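Local coordinates for protein AvrRpt2 (Erwinia amylovora, PDB 6HQZ) that acts as a type III effector of a plant pathogen, its C70-family domain being a papain-like cysteine protease, at residues A[107-112]-A[117-122]. Sequence-based numbering, arbitrary orientation.
Sequences SVLTGI and DAIIFH
Val108 and His122 form an antiparallel hydrogen-bonded pair, Val108 N to His122 O 2.9 Å and His122 N to Val108 O 2.8 Å, and beyond Leu109 and Phe121 the register slips by one residue. Here two residues, Thr110 and Gly111, stand opposite the single residue Ile120, whose carbonyl O accepts a bond from Thr110 N (2.8 Å) and a weak one from Gly111 N (3.4 Å). Ile120 N in turn donates a hydrogen bond to Gly111 O from above that carbonyl's plane. The side chain of Ile120 lies against the Gly111 backbone, its CD1 3.8 Å from Gly111 C. On the same side of the sheet, with Thr110 OG1 between the backbone N and the carbonyl carbon (chi1 70°), CG2 sits over one face of the His122 imidazole, 4.3 Å from the centroid, a CH-pi contact. Both ring nitrogens of His122 are hydrogen-bonded, NE2 to Val8 O and ND1 to Asp129 N. Leu109, Ile112, Ile119 and Phe121 line the other side: Leu109 CD1 meets Ile119 CB at 3.6 Å, the two side chains crossing at about a right angle, and Ile112 CD1 touches Ile119 CG2. Helix 80-90 packs on Leu109, Ile112 and Ile119. The arrangement is a beta hairpin with a classic bulge, within the antiparallel sheet of the papain-like protease domain.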
ATOM      1  N   SER A 107       0.492  20.124  -3.631  1.00 21.50           N
ATOM      2  CA  SER A 107       1.729  19.419  -3.353  1.00 21.93           C
ATOM      3  C   SER A 107       1.549  17.990  -3.699  1.00 21.33           C
ATOM      4  O   SER A 107       0.425  17.542  -3.971  1.00 21.24           O
ATOM      5  CB  SER A 107       2.105  19.561  -1.888  1.00 22.48           C
ATOM      6  OG  SER A 107       2.425  20.913  -1.565  1.00 24.91           O
ATOM      7  N   VAL A 108       2.639  17.243  -3.713  1.00 22.47           N
ATOM      8  CA  VAL A 108       2.584  15.834  -4.060  1.00 22.19           C
ATOM      9  C   VAL A 108       2.991  14.955  -2.948  1.00 22.73           C
ATOM     10  O   VAL A 108       4.140  15.027  -2.504  1.00 23.55           O
ATOM     11  CB  VAL A 108       3.491  15.519  -5.292  1.00 23.56           C
ATOM     12  CG1 VAL A 108       3.406  13.993  -5.564  1.00 25.14           C
ATOM     13  CG2 VAL A 108       3.033  16.313  -6.516  1.00 23.38           C
ATOM     14  N   LEU A 109       2.032  14.135  -2.485  1.00 23.00           N
ATOM     15  CA  LEU A 109       2.228  13.145  -1.440  1.00 23.28           C
ATOM     16  C   LEU A 109       3.032  11.996  -2.009  1.00 23.92           C
ATOM     17  O   LEU A 109       2.633  11.427  -3.046  1.00 26.10           O
ATOM     18  CB  LEU A 109       0.914  12.574  -0.946  1.00 22.67           C
ATOM     19  CG  LEU A 109       1.028  11.608   0.232  1.00 23.36           C
ATOM     20  CD1 LEU A 109       1.646  12.228   1.506  1.00 22.02           C
ATOM     21  CD2 LEU A 109      -0.377  11.085   0.444  1.00 24.28           C
ATOM     22  N   THR A 110       4.109  11.656  -1.333  1.00 24.61           N
ATOM     23  CA  THR A 110       5.007  10.538  -1.801  1.00 26.78           C
ATOM     24  C   THR A 110       5.234   9.372  -0.821  1.00 28.90           C
ATOM     25  O   THR A 110       5.683   8.284  -1.245  1.00 31.14           O
ATOM     26  CB  THR A 110       6.392  11.050  -2.202  1.00 27.06           C
ATOM     27  OG1 THR A 110       7.114  11.483  -1.010  1.00 26.75           O
ATOM     28  CG2 THR A 110       6.241  12.147  -3.268  1.00 27.12           C
ATOM     29  N   GLY A 111       5.108   9.631   0.480  1.00 27.68           N
ATOM     30  CA  GLY A 111       5.292   8.626   1.454  1.00 28.90           C
ATOM     31  C   GLY A 111       4.804   9.011   2.819  1.00 28.58           C
ATOM     32  O   GLY A 111       4.299  10.101   3.016  1.00 28.48           O
ATOM     33  N   ILE A 112       4.979   8.110   3.769  1.00 31.32           N
ATOM     34  CA  ILE A 112       4.552   8.310   5.189  1.00 31.76           C
ATOM     35  C   ILE A 112       5.718   7.979   6.060  1.00 34.63           C
ATOM     36  O   ILE A 112       6.394   6.930   5.874  1.00 34.43           O
ATOM     37  CB  ILE A 112       3.368   7.390   5.565  1.00 35.05           C
ATOM     38  CG1 ILE A 112       2.172   7.659   4.635  1.00 33.46           C
ATOM     39  CG2 ILE A 112       2.957   7.545   7.039  1.00 35.43           C
ATOM     40  CD1 ILE A 112       1.616   9.093   4.686  1.00 33.10           C
ATOM     41  N   ASP A 117       4.836  10.250  12.652  1.00 38.56           N
ATOM     42  CA  ASP A 117       3.444  10.590  12.316  1.00 38.68           C
ATOM     43  C   ASP A 117       3.348  11.816  11.381  1.00 34.29           C
ATOM     44  O   ASP A 117       2.712  12.841  11.691  1.00 32.75           O
ATOM     45  CB  ASP A 117       2.623  10.754  13.608  1.00 40.60           C
ATOM     46  CG  ASP A 117       1.147  10.703  13.372  1.00 42.91           C
ATOM     47  OD1 ASP A 117       0.640   9.824  12.622  1.00 45.58           O
ATOM     48  OD2 ASP A 117       0.456  11.557  13.952  1.00 45.07           O
ATOM     49  N   ALA A 118       3.995  11.664  10.228  1.00 33.11           N
ATOM     50  CA  ALA A 118       4.140  12.735   9.240  1.00 30.36           C
ATOM     51  C   ALA A 118       4.014  12.205   7.820  1.00 29.87           C
ATOM     52  O   ALA A 118       4.291  11.042   7.538  1.00 31.96           O
ATOM     53  CB  ALA A 118       5.493  13.420   9.421  1.00 31.78           C
ATOM     54  N   ILE A 119       3.612  13.093   6.911  1.00 27.21           N
ATOM     55  CA  ILE A 119       3.549  12.789   5.504  1.00 27.52           C
ATOM     56  C   ILE A 119       4.777  13.354   4.850  1.00 27.22           C
ATOM     57  O   ILE A 119       5.349  14.309   5.335  1.00 24.89           O
ATOM     58  CB  ILE A 119       2.317  13.362   4.821  1.00 26.86           C
ATOM     59  CG1 ILE A 119       2.282  14.903   4.909  1.00 26.73           C
ATOM     60  CG2 ILE A 119       1.093  12.790   5.524  1.00 28.75           C
ATOM     61  CD1 ILE A 119       1.455  15.478   3.782  1.00 25.79           C
ATOM     62  N   ILE A 120       5.153  12.734   3.734  1.00 27.10           N
ATOM     63  CA  ILE A 120       6.304  13.128   2.991  1.00 26.46           C
ATOM     64  C   ILE A 120       5.800  13.631   1.643  1.00 25.60           C
ATOM     65  O   ILE A 120       5.062  12.948   0.972  1.00 24.96           O
ATOM     66  CB  ILE A 120       7.275  11.947   2.737  1.00 27.64           C
ATOM     67  CG1 ILE A 120       7.584  11.230   4.073  1.00 28.93           C
ATOM     68  CG2 ILE A 120       8.509  12.452   2.099  1.00 28.90           C
ATOM     69  CD1 ILE A 120       8.363   9.954   3.933  1.00 30.69           C
ATOM     70  N   PHE A 121       6.262  14.817   1.230  1.00 25.12           N
ATOM     71  CA  PHE A 121       5.691  15.429   0.045  1.00 24.53           C
ATOM     72  C   PHE A 121       6.672  16.342  -0.634  1.00 23.91           C
ATOM     73  O   PHE A 121       7.579  16.925   0.002  1.00 24.68           O
ATOM     74  CB  PHE A 121       4.401  16.197   0.390  1.00 24.01           C
ATOM     75  CG  PHE A 121       4.601  17.396   1.252  1.00 23.44           C
ATOM     76  CD1 PHE A 121       4.788  17.274   2.645  1.00 24.23           C
ATOM     77  CD2 PHE A 121       4.602  18.675   0.691  1.00 23.80           C
ATOM     78  CE1 PHE A 121       4.950  18.418   3.439  1.00 24.14           C
ATOM     79  CE2 PHE A 121       4.749  19.829   1.492  1.00 23.77           C
ATOM     80  CZ  PHE A 121       4.965  19.719   2.849  1.00 24.81           C
ATOM     81  N   HIS A 122       6.495  16.438  -1.949  1.00 24.17           N
ATOM     82  CA  HIS A 122       7.202  17.364  -2.804  1.00 23.02           C
ATOM     83  C   HIS A 122       6.344  18.642  -2.852  1.00 22.54           C
ATOM     84  O   HIS A 122       5.206  18.590  -3.275  1.00 21.49           O
ATOM     85  CB  HIS A 122       7.294  16.879  -4.252  1.00 24.13           C
ATOM     86  CG  HIS A 122       8.310  15.799  -4.470  1.00 25.14           C
ATOM     87  ND1 HIS A 122       9.296  15.515  -3.546  1.00 25.70           N
ATOM     88  CD2 HIS A 122       8.510  14.969  -5.512  1.00 26.70           C
ATOM     89  CE1 HIS A 122      10.037  14.516  -4.004  1.00 26.96           C
ATOM     90  NE2 HIS A 122       9.613  14.202  -5.218  1.00 27.34           N
TER